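Cell wall surface anchor family protein (Streptococcus pneumoniae, PDB 4OQ1) is an ancillary pilin that probably anchors the pneumococcal pilus to the cell wall. Local coordinates at residues Q68-L73 against E124-M129; L52-L57 against G106-R111; T29-L34 against P136-A141. The protein carries 3 engineered substitutions. One frame throughout, in Å; residues are numbered along the deposited sequence.

Contact 1 (Q68-L73 against E124-M129)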
loop_
_atom_site.group_PDB
_atom_site.type_symbol
_atom_site.label_atom_id
_atom_site.label_comp_id
_atom_site.label_asym_id
_atom_site.label_seq_id
_atom_site.Cartn_x
_atom_site.Cartn_y
_atom_site.Cartn_z
ATOM N N GLN A 68 35.635 -9.458 20.344
ATOM C CA GLN A 68 36.046 -10.734 19.805
ATOM C C GLN A 68 35.046 -11.847 20.196
ATOM O O GLN A 68 34.722 -12.716 19.356
ATOM C CB GLN A 68 37.425 -11.058 20.341
ATOM C CG GLN A 68 38.520 -10.006 19.941
ATOM C CD GLN A 68 38.377 -8.523 20.453
ATOM O OE1 GLN A 68 37.827 -8.267 21.523
ATOM N NE2 GLN A 68 38.944 -7.531 19.658
ATOM N N ILE A 69 34.548 -11.798 21.414
ATOM C CA ILE A 69 33.577 -12.805 21.915
ATOM C C ILE A 69 32.320 -12.822 21.037
ATOM O O ILE A 69 31.900 -13.879 20.467
ATOM C CB ILE A 69 33.240 -12.587 23.394
ATOM C CG1 ILE A 69 34.413 -12.909 24.325
ATOM C CG2 ILE A 69 32.022 -13.484 23.853
ATOM C CD1 ILE A 69 34.135 -12.354 25.711
ATOM N N VAL A 70 31.757 -11.636 20.847
ATOM C CA VAL A 70 30.588 -11.477 20.065
ATOM C C VAL A 70 30.824 -11.946 18.644
ATOM O O VAL A 70 30.013 -12.662 18.119
ATOM C CB VAL A 70 30.059 -10.038 20.094
ATOM C CG1 VAL A 70 29.009 -9.757 18.996
ATOM C CG2 VAL A 70 29.578 -9.697 21.520
ATOM N N ARG A 71 31.955 -11.529 18.031
ATOM C CA ARG A 71 32.350 -12.182 16.775
ATOM C C ARG A 71 32.508 -13.686 16.811
ATOM O O ARG A 71 32.174 -14.389 15.834
ATOM C CB ARG A 71 33.694 -11.565 16.305
ATOM C CG ARG A 71 34.181 -12.124 14.967
ATOM C CD ARG A 71 35.654 -11.860 14.768
ATOM N NE ARG A 71 35.956 -10.483 15.122
ATOM C CZ ARG A 71 37.186 -10.024 15.305
ATOM N NH1 ARG A 71 38.235 -10.843 15.155
ATOM N NH2 ARG A 71 37.361 -8.737 15.631
ATOM N N ASP A 72 33.064 -14.223 17.861
ATOM C CA ASP A 72 33.331 -15.650 17.871
ATOM C C ASP A 72 32.066 -16.473 18.132
ATOM O O ASP A 72 31.966 -17.628 17.723
ATOM C CB ASP A 72 34.420 -16.070 18.854
ATOM C CG ASP A 72 35.833 -15.510 18.455
ATOM O OD1 ASP A 72 36.059 -15.148 17.275
ATOM O OD2 ASP A 72 36.669 -15.425 19.344
ATOM N N LEU A 73 31.078 -15.871 18.767
ATOM C CA LEU A 73 29.812 -16.563 18.857
ATOM C C LEU A 73 28.760 -16.322 17.747
ATOM O O LEU A 73 27.724 -16.964 17.753
ATOM C CB LEU A 73 29.209 -16.201 20.192
ATOM C CG LEU A 73 30.057 -16.600 21.370
ATOM C CD1 LEU A 73 29.416 -15.960 22.578
ATOM C CD2 LEU A 73 30.203 -18.075 21.490
ATOM N N GLU A 124 22.960 -9.123 18.936
ATOM C CA GLU A 124 24.017 -9.841 19.520
ATOM C C GLU A 124 24.939 -8.971 20.277
ATOM O O GLU A 124 25.656 -8.167 19.648
ATOM C CB GLU A 124 24.768 -10.533 18.462
ATOM C CG GLU A 124 23.844 -11.587 17.786
ATOM C CD GLU A 124 24.505 -12.301 16.574
ATOM O OE1 GLU A 124 25.704 -12.117 16.328
ATOM O OE2 GLU A 124 23.775 -13.057 15.898
ATOM N N PHE A 125 24.932 -9.139 21.607
ATOM C CA PHE A 125 25.817 -8.331 22.422
ATOM C C PHE A 125 26.100 -9.008 23.751
ATOM O O PHE A 125 25.411 -9.996 24.155
ATOM C CB PHE A 125 25.233 -6.929 22.648
ATOM C CG PHE A 125 23.868 -6.927 23.272
ATOM C CD1 PHE A 125 22.699 -7.146 22.545
ATOM C CD2 PHE A 125 23.738 -6.722 24.633
ATOM C CE1 PHE A 125 21.485 -7.181 23.186
ATOM C CE2 PHE A 125 22.524 -6.729 25.249
ATOM C CZ PHE A 125 21.390 -6.914 24.528
ATOM N N LEU A 126 27.001 -8.399 24.508
ATOM C CA LEU A 126 27.225 -8.862 25.850
ATOM C C LEU A 126 26.856 -7.723 26.739
ATOM O O LEU A 126 26.964 -6.575 26.344
ATOM C CB LEU A 126 28.729 -9.109 26.099
ATOM C CG LEU A 126 29.550 -10.151 25.372
ATOM C CD1 LEU A 126 30.907 -10.307 26.019
ATOM C CD2 LEU A 126 28.822 -11.441 25.421
ATOM N N PHE A 127 26.422 -8.073 27.914
ATOM C CA PHE A 127 26.383 -7.114 29.005
ATOM C C PHE A 127 26.953 -7.678 30.334
ATOM O O PHE A 127 26.816 -8.849 30.622
ATOM C CB PHE A 127 24.959 -6.528 29.154
ATOM C CG PHE A 127 23.900 -7.472 29.625
ATOM C CD1 PHE A 127 23.620 -7.616 30.984
ATOM C CD2 PHE A 127 23.245 -8.280 28.722
ATOM C CE1 PHE A 127 22.600 -8.436 31.442
ATOM C CE2 PHE A 127 22.258 -9.170 29.160
ATOM C CZ PHE A 127 21.952 -9.269 30.510
ATOM N N GLU A 128 27.390 -6.786 31.241
ATOM C CA GLU A 128 28.005 -7.294 32.467
ATOM C C GLU A 128 27.366 -6.552 33.630
ATOM O O GLU A 128 27.246 -5.323 33.578
ATOM C CB GLU A 128 29.503 -7.124 32.399
ATOM C CG GLU A 128 30.173 -7.554 33.697
ATOM C CD GLU A 128 31.650 -7.425 33.681
ATOM O OE1 GLU A 128 32.286 -8.459 33.821
ATOM O OE2 GLU A 128 32.179 -6.305 33.519
ATOM N N MET A 129 26.853 -7.346 34.592
ATOM C CA MET A 129 26.452 -6.870 35.930
ATOM C C MET A 129 27.532 -7.165 37.023
ATOM O O MET A 129 27.880 -8.277 37.264
ATOM C CB MET A 129 25.159 -7.605 36.239
ATOM C CG MET A 129 24.044 -7.210 35.256
ATOM S SD MET A 129 23.754 -5.422 35.257
ATOM C CE MET A 129 22.091 -5.465 34.547
HETATM O O HOH W 1 27.340 -13.027 18.446
#

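Contact 2 (L52-L57 against G106-R111)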
loop_
_atom_site.group_PDB
_atom_site.type_symbol
_atom_site.label_atom_id
_atom_site.label_comp_id
_atom_site.label_asym_id
_atom_site.label_seq_id
_atom_site.Cartn_x
_atom_site.Cartn_y
_atom_site.Cartn_z
ATOM N N LEU A 52 13.690 -12.245 28.311
ATOM C CA LEU A 52 14.985 -12.131 27.583
ATOM C C LEU A 52 15.828 -13.387 27.773
ATOM O O LEU A 52 16.190 -13.733 28.881
ATOM C CB LEU A 52 15.701 -10.909 28.048
ATOM C CG LEU A 52 16.970 -10.658 27.232
ATOM C CD1 LEU A 52 16.692 -10.060 25.816
ATOM C CD2 LEU A 52 17.879 -9.785 28.035
ATOM N N GLN A 53 16.044 -14.152 26.717
ATOM C CA GLN A 53 16.889 -15.307 26.770
ATOM C C GLN A 53 18.359 -14.885 26.776
ATOM O O GLN A 53 18.765 -14.017 25.932
ATOM C CB GLN A 53 16.685 -16.183 25.528
ATOM C CG GLN A 53 15.254 -16.707 25.381
ATOM C CD GLN A 53 14.827 -17.551 26.560
ATOM O OE1 GLN A 53 15.581 -18.364 27.104
ATOM N NE2 GLN A 53 13.631 -17.316 26.986
ATOM N N VAL A 54 19.138 -15.457 27.695
ATOM C CA VAL A 54 20.564 -15.193 27.777
ATOM C C VAL A 54 21.419 -16.459 28.014
ATOM O O VAL A 54 20.927 -17.526 28.438
ATOM C CB VAL A 54 20.903 -14.136 28.855
ATOM C CG1 VAL A 54 20.093 -12.885 28.710
ATOM C CG2 VAL A 54 20.760 -14.710 30.274
ATOM N N TRP A 55 22.704 -16.333 27.772
ATOM C CA TRP A 55 23.649 -17.289 28.234
ATOM C C TRP A 55 24.552 -16.610 29.179
ATOM O O TRP A 55 25.156 -15.593 28.817
ATOM C CB TRP A 55 24.476 -17.786 27.069
ATOM C CG TRP A 55 23.748 -18.648 26.070
ATOM C CD1 TRP A 55 23.764 -20.031 26.010
ATOM C CD2 TRP A 55 22.889 -18.227 25.045
ATOM N NE1 TRP A 55 22.993 -20.482 24.997
ATOM C CE2 TRP A 55 22.403 -19.422 24.390
ATOM C CE3 TRP A 55 22.420 -16.998 24.634
ATOM C CZ2 TRP A 55 21.572 -19.371 23.309
ATOM C CZ3 TRP A 55 21.560 -16.920 23.551
ATOM C CH2 TRP A 55 21.140 -18.115 22.902
ATOM N N LYS A 56 24.782 -17.203 30.329
ATOM C CA LYS A 56 25.717 -16.631 31.329
ATOM C C LYS A 56 27.078 -17.277 31.147
ATOM O O LYS A 56 27.204 -18.526 31.158
ATOM C CB LYS A 56 25.174 -16.905 32.748
ATOM C CG LYS A 56 26.037 -16.316 33.904
ATOM C CD LYS A 56 25.513 -16.713 35.325
ATOM C CE LYS A 56 26.238 -15.941 36.414
ATOM N NZ LYS A 56 27.722 -16.036 36.377
ATOM N N LEU A 57 28.069 -16.452 30.851
ATOM C CA LEU A 57 29.379 -16.937 30.466
ATOM C C LEU A 57 30.194 -17.327 31.711
ATOM O O LEU A 57 30.000 -16.772 32.725
ATOM C CB LEU A 57 30.174 -15.914 29.605
ATOM C CG LEU A 57 29.595 -15.222 28.375
ATOM C CD1 LEU A 57 30.598 -14.338 27.569
ATOM C CD2 LEU A 57 29.060 -16.219 27.435
ATOM N N GLY A 106 26.997 -11.116 36.745
ATOM C CA GLY A 106 27.474 -12.032 35.718
ATOM C C GLY A 106 27.748 -11.374 34.378
ATOM O O GLY A 106 27.493 -10.191 34.178
ATOM N N LEU A 107 28.314 -12.145 33.432
ATOM C CA LEU A 107 28.615 -11.639 32.117
ATOM C C LEU A 107 27.733 -12.472 31.178
ATOM O O LEU A 107 27.736 -13.659 31.228
ATOM C CB LEU A 107 30.083 -11.812 31.812
ATOM C CG LEU A 107 30.564 -11.462 30.408
ATOM C CD1 LEU A 107 30.324 -10.016 30.068
ATOM C CD2 LEU A 107 32.035 -11.819 30.255
ATOM N N TYR A 108 26.905 -11.781 30.430
ATOM C CA TYR A 108 25.754 -12.375 29.772
ATOM C C TYR A 108 25.815 -12.119 28.260
ATOM O O TYR A 108 26.233 -11.082 27.843
ATOM C CB TYR A 108 24.547 -11.794 30.344
ATOM C CG TYR A 108 24.289 -12.170 31.768
ATOM C CD1 TYR A 108 23.695 -13.356 32.108
ATOM C CD2 TYR A 108 24.490 -11.201 32.779
ATOM C CE1 TYR A 108 23.426 -13.676 33.436
ATOM C CE2 TYR A 108 24.191 -11.470 34.109
ATOM C CZ TYR A 108 23.673 -12.711 34.446
ATOM O OH TYR A 108 23.377 -12.967 35.745
ATOM N N TYR A 109 25.490 -13.136 27.444
ATOM C CA TYR A 109 25.431 -12.976 26.019
ATOM C C TYR A 109 23.965 -13.028 25.602
ATOM O O TYR A 109 23.199 -13.893 26.075
ATOM C CB TYR A 109 26.156 -14.196 25.365
ATOM C CG TYR A 109 26.052 -14.308 23.904
ATOM C CD1 TYR A 109 26.501 -13.280 23.060
ATOM C CD2 TYR A 109 25.674 -15.500 23.317
ATOM C CE1 TYR A 109 26.416 -13.408 21.654
ATOM C CE2 TYR A 109 25.550 -15.621 21.951
ATOM C CZ TYR A 109 25.983 -14.613 21.096
ATOM O OH TYR A 109 25.986 -14.729 19.714
ATOM N N VAL A 110 23.586 -12.137 24.689
ATOM C CA VAL A 110 22.192 -12.053 24.119
ATOM C C VAL A 110 22.297 -12.210 22.596
ATOM O O VAL A 110 23.250 -11.718 21.980
ATOM C CB VAL A 110 21.552 -10.704 24.428
ATOM C CG1 VAL A 110 20.167 -10.512 23.804
ATOM C CG2 VAL A 110 21.522 -10.495 25.929
ATOM N N ARG A 111 21.383 -12.982 22.045
ATOM C CA ARG A 111 21.212 -13.129 20.620
ATOM C C ARG A 111 19.943 -12.533 20.023
ATOM O O ARG A 111 19.891 -12.222 18.825
ATOM C CB ARG A 111 21.219 -14.603 20.312
ATOM C CG ARG A 111 22.621 -15.092 19.953
ATOM C CD ARG A 111 22.683 -16.537 19.472
ATOM N NE ARG A 111 22.571 -16.645 18.026
ATOM C CZ ARG A 111 23.585 -16.510 17.190
ATOM N NH1 ARG A 111 24.795 -16.233 17.661
ATOM N NH2 ARG A 111 23.403 -16.694 15.890
HETATM O O HOH W 2 19.013 -14.209 23.259
HETATM O O HOH W 3 29.091 -14.893 34.309
#

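Contact 3 (T29-L34 against P136-A141)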
loop_
_atom_site.group_PDB
_atom_site.type_symbol
_atom_site.label_atom_id
_atom_site.label_comp_id
_atom_site.label_asym_id
_atom_site.label_seq_id
_atom_site.Cartn_x
_atom_site.Cartn_y
_atom_site.Cartn_z
ATOM N N THR A 29 18.913 -4.298 37.214
ATOM C CA THR A 29 18.035 -4.009 36.093
ATOM C C THR A 29 18.833 -3.539 34.841
ATOM O O THR A 29 19.727 -2.682 34.917
ATOM C CB THR A 29 17.019 -2.911 36.444
ATOM O OG1 THR A 29 16.233 -3.326 37.566
ATOM C CG2 THR A 29 16.119 -2.660 35.272
ATOM N N LEU A 30 18.455 -4.128 33.700
ATOM C CA LEU A 30 18.991 -3.731 32.391
ATOM C C LEU A 30 17.891 -2.998 31.578
ATOM O O LEU A 30 16.784 -3.434 31.449
ATOM C CB LEU A 30 19.482 -4.978 31.602
ATOM C CG LEU A 30 19.927 -4.720 30.147
ATOM C CD1 LEU A 30 21.149 -3.914 29.975
ATOM C CD2 LEU A 30 20.029 -6.102 29.443
ATOM N N VAL A 31 18.263 -1.835 31.076
ATOM C CA VAL A 31 17.395 -1.018 30.184
ATOM C C VAL A 31 17.937 -1.200 28.707
ATOM O O VAL A 31 19.169 -1.078 28.471
ATOM C CB VAL A 31 17.457 0.489 30.657
ATOM C CG1 VAL A 31 17.042 1.473 29.586
ATOM C CG2 VAL A 31 16.598 0.727 31.896
ATOM N N LEU A 32 17.051 -1.614 27.786
ATOM C CA LEU A 32 17.358 -1.771 26.367
ATOM C C LEU A 32 16.564 -0.733 25.564
ATOM O O LEU A 32 15.362 -0.633 25.639
ATOM C CB LEU A 32 16.985 -3.184 25.880
ATOM C CG LEU A 32 17.832 -4.297 26.513
ATOM C CD1 LEU A 32 17.328 -5.670 26.239
ATOM C CD2 LEU A 32 19.270 -4.187 26.030
ATOM N N GLN A 33 17.263 0.073 24.791
ATOM C CA GLN A 33 16.619 1.001 23.895
ATOM C C GLN A 33 16.785 0.404 22.489
ATOM O O GLN A 33 17.831 -0.149 22.152
ATOM C CB GLN A 33 17.265 2.377 24.090
ATOM C CG GLN A 33 16.924 3.028 25.416
ATOM C CD GLN A 33 17.865 4.149 25.849
ATOM O OE1 GLN A 33 18.815 4.511 25.149
ATOM N NE2 GLN A 33 17.567 4.750 26.992
ATOM N N LEU A 34 15.740 0.475 21.669
ATOM C CA LEU A 34 15.738 -0.169 20.366
ATOM C C LEU A 34 15.549 0.833 19.215
ATOM O O LEU A 34 14.955 1.928 19.414
ATOM C CB LEU A 34 14.610 -1.160 20.277
ATOM C CG LEU A 34 14.486 -2.187 21.387
ATOM C CD1 LEU A 34 13.341 -3.084 21.034
ATOM C CD2 LEU A 34 15.769 -3.003 21.619
ATOM N N PRO A 136 19.879 1.849 36.561
ATOM C CA PRO A 136 20.039 0.631 35.711
ATOM C C PRO A 136 21.264 0.714 34.760
ATOM O O PRO A 136 21.868 1.780 34.558
ATOM C CB PRO A 136 18.766 0.645 34.896
ATOM C CG PRO A 136 18.591 2.096 34.620
ATOM C CD PRO A 136 19.098 2.872 35.847
ATOM N N LEU A 137 21.661 -0.433 34.223
ATOM C CA LEU A 137 22.582 -0.444 33.096
ATOM C C LEU A 137 21.752 -0.118 31.826
ATOM O O LEU A 137 20.753 -0.707 31.609
ATOM C CB LEU A 137 23.190 -1.853 32.976
ATOM C CG LEU A 137 24.228 -1.995 31.901
ATOM C CD1 LEU A 137 25.442 -1.064 32.057
ATOM C CD2 LEU A 137 24.695 -3.404 31.879
ATOM N N VAL A 138 22.239 0.764 30.975
ATOM C CA VAL A 138 21.555 1.191 29.732
ATOM C C VAL A 138 22.322 0.742 28.494
ATOM O O VAL A 138 23.438 1.164 28.281
ATOM C CB VAL A 138 21.420 2.741 29.640
ATOM C CG1 VAL A 138 20.672 3.115 28.390
ATOM C CG2 VAL A 138 20.746 3.290 30.907
ATOM N N ILE A 139 21.721 -0.102 27.680
ATOM C CA ILE A 139 22.290 -0.494 26.404
ATOM C C ILE A 139 21.357 -0.147 25.229
ATOM O O ILE A 139 20.190 -0.500 25.226
ATOM C CB ILE A 139 22.516 -1.995 26.362
ATOM C CG1 ILE A 139 23.673 -2.299 27.310
ATOM C CG2 ILE A 139 22.787 -2.506 24.945
ATOM C CD1 ILE A 139 24.028 -3.714 27.438
ATOM N N VAL A 140 21.938 0.480 24.218
ATOM C CA VAL A 140 21.229 0.839 23.001
ATOM C C VAL A 140 21.524 -0.300 21.994
ATOM O O VAL A 140 22.621 -0.361 21.439
ATOM C CB VAL A 140 21.679 2.212 22.438
ATOM C CG1 VAL A 140 20.792 2.630 21.283
ATOM C CG2 VAL A 140 21.710 3.330 23.474
ATOM N N ALA A 141 20.571 -1.200 21.769
ATOM C CA ALA A 141 20.896 -2.466 21.074
ATOM C C ALA A 141 20.776 -2.325 19.552
ATOM O O ALA A 141 19.742 -1.845 19.071
ATOM C CB ALA A 141 19.902 -3.517 21.517
#

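Contact 1 (Q68-L73 against E124-M129)
Glu124 OE1 is held by two hydrogen bonds: a water that also serves Val70 O donates to it, and His74 ND1, just beyond the helix segment, forms the second. The water lies 2.7 Å from Val70 O and 2.8 Å from Glu124 OE1 and spends a hydrogen on each, so the helix backbone and the strand side chain are tied together through it. The motif is a helix laid on one face of the N-terminal mixed sheet, in a module consistent with the CnaB type. The axes of 68-73 and 124-129 approach to 8.3 Å, with their chain directions 138° apart, and a single layer of apolar side chains fills the gap.

Leu126 is the strand's main contribution to that layer. With its CG anti to the carbonyl carbon (chi1 -64°), CG meets Val70 while the CD1 and CD2 methyls turn to Ile69. Ile69 crosses it at about a right angle, setting CD1 3.8 Å from Leu126 CD1, while Ile69 CG2 lies near both leucine methyls. Val70 instead runs past Leu126 in the opposite direction, and its CG2 meets Leu126 CG at 3.9 Å. Tyr109 of the adjoining strand 106-110 joins this layer, touching both Leu126 and Leu73.

The two methyls of Val70 divide their work. CG2 reaches over the strand backbone to 4.1 Å from Phe125 CA, and CG1, anti to the backbone N, lies 3.8 Å from Glu124 O.

Contact 2 (L52-L57 against G106-R111)
Trp55 and Tyr109 form a hydrogen-bonded antiparallel pair between 50-56 and 106-110, neighbouring strands in the mixed sheet of the N-terminal module: Trp55 N gives to Tyr109 O at 3.0 Å and Tyr109 N to Trp55 O at 2.8 Å, both in the carbonyl plane. A third bond joins Leu57 N to Leu107 O at 2.8 Å and is nearly straight at the hydrogen (171°).

Two waters extend the pairing: one donates to Gln53 O and accepts from Arg111 N; the other accepts from Lys56 NZ and Leu107 N and donates to Leu57 O.

The Trp55 and Tyr109 side chains lie side by side and point the same way, planes at 45° and Trp55 CE3 3.8 Å from Tyr109 CD2. Arg111 passes the indole at a slant, CB 4.0 Å from Trp55 CZ3 and guanidinium nearly perpendicular to the ring; its NH1 donates to Tyr109 OH (2.8 Å), a bent bond (131°) with the oxygen tilted from the guanidinium plane.

On the other face, Lys56 CB and CG pass Tyr108 CE1, and Val54 CG2 approaches Tyr108 CD1 at 3.7 Å. Apolar carbons thus probably help to shield the central bonds, while Lys56 NZ ends at a water and Tyr109 OH and His74 O hold the Arg111 guanidinium.

Contact 3 (T29-L34 against P136-A141)
Val31 meets the strand 137-140 and the proline before it with every side-chain atom. Its CB lies 3.6 Å from Leu137 O, the carbonyl that also receives Val31 N. From there the branches part. CG1, anti to the backbone N (chi1 159°), runs alongside Val138 and comes 4.2 Å from Val138 CG1; CG2 goes the other way, to 3.6 Å from Pro136 CG, and touches Pro136 CB as well.

Further along the same face, Gln33 extends beyond CG and crosses Val138 obliquely. Its amide lies by Val138 CG1, and OE1 is 3.5 Å from Val140 CG2, while NE2 is hydrogen-bonded to Gln97.

The opposite face is leucine and isoleucine. CD1 of Leu30 meets CD1 of Ile139 at 3.8 Å, and Leu32 lies beside Ile139, pointing the same way, with CD2 against CB. From strand 120-129, Phe125 packs on Leu32 and Ile139, and Phe127 on Leu30 and Ile139.

Five backbone bonds alternate in direction between the chains: Leu137 N to Thr29 O, Val31 N to Leu137 O, Ile139 N to Val31 O (2.8 Å, 176° at the hydrogen), Gln33 N to Ile139 O and Ala141 N to Gln33 O. This is regular parallel pairing, and it sets the module's first strand beside its last at the sheet edge, consistent with the CnaB-type, reversed immunoglobulin fold named for this protein.

How the contacts relate
All three contacts lie in the N-terminal module, 34 to 39 Å from the centre of the elongated chain, and all reach one mixed sheet. The centres of contacts 1 and 2 are about 8 Å apart; contact 3 lies about 15 Å from contact 1 and 14 Å from contact 2. Strands 106-110 and 120-129 are neighbours, joined by probable backbone bonds such as Phe125 O to Val110 N (2.9 Å). Along the chain, contacts 1 and 2 alternate, and both are nested inside the long loop closed by contact 3. Phe127 packs against Ile139, so the strand on which helix 66-73 packs also reaches the closing pair. The module is thereby completed before the chain continues into the next domain.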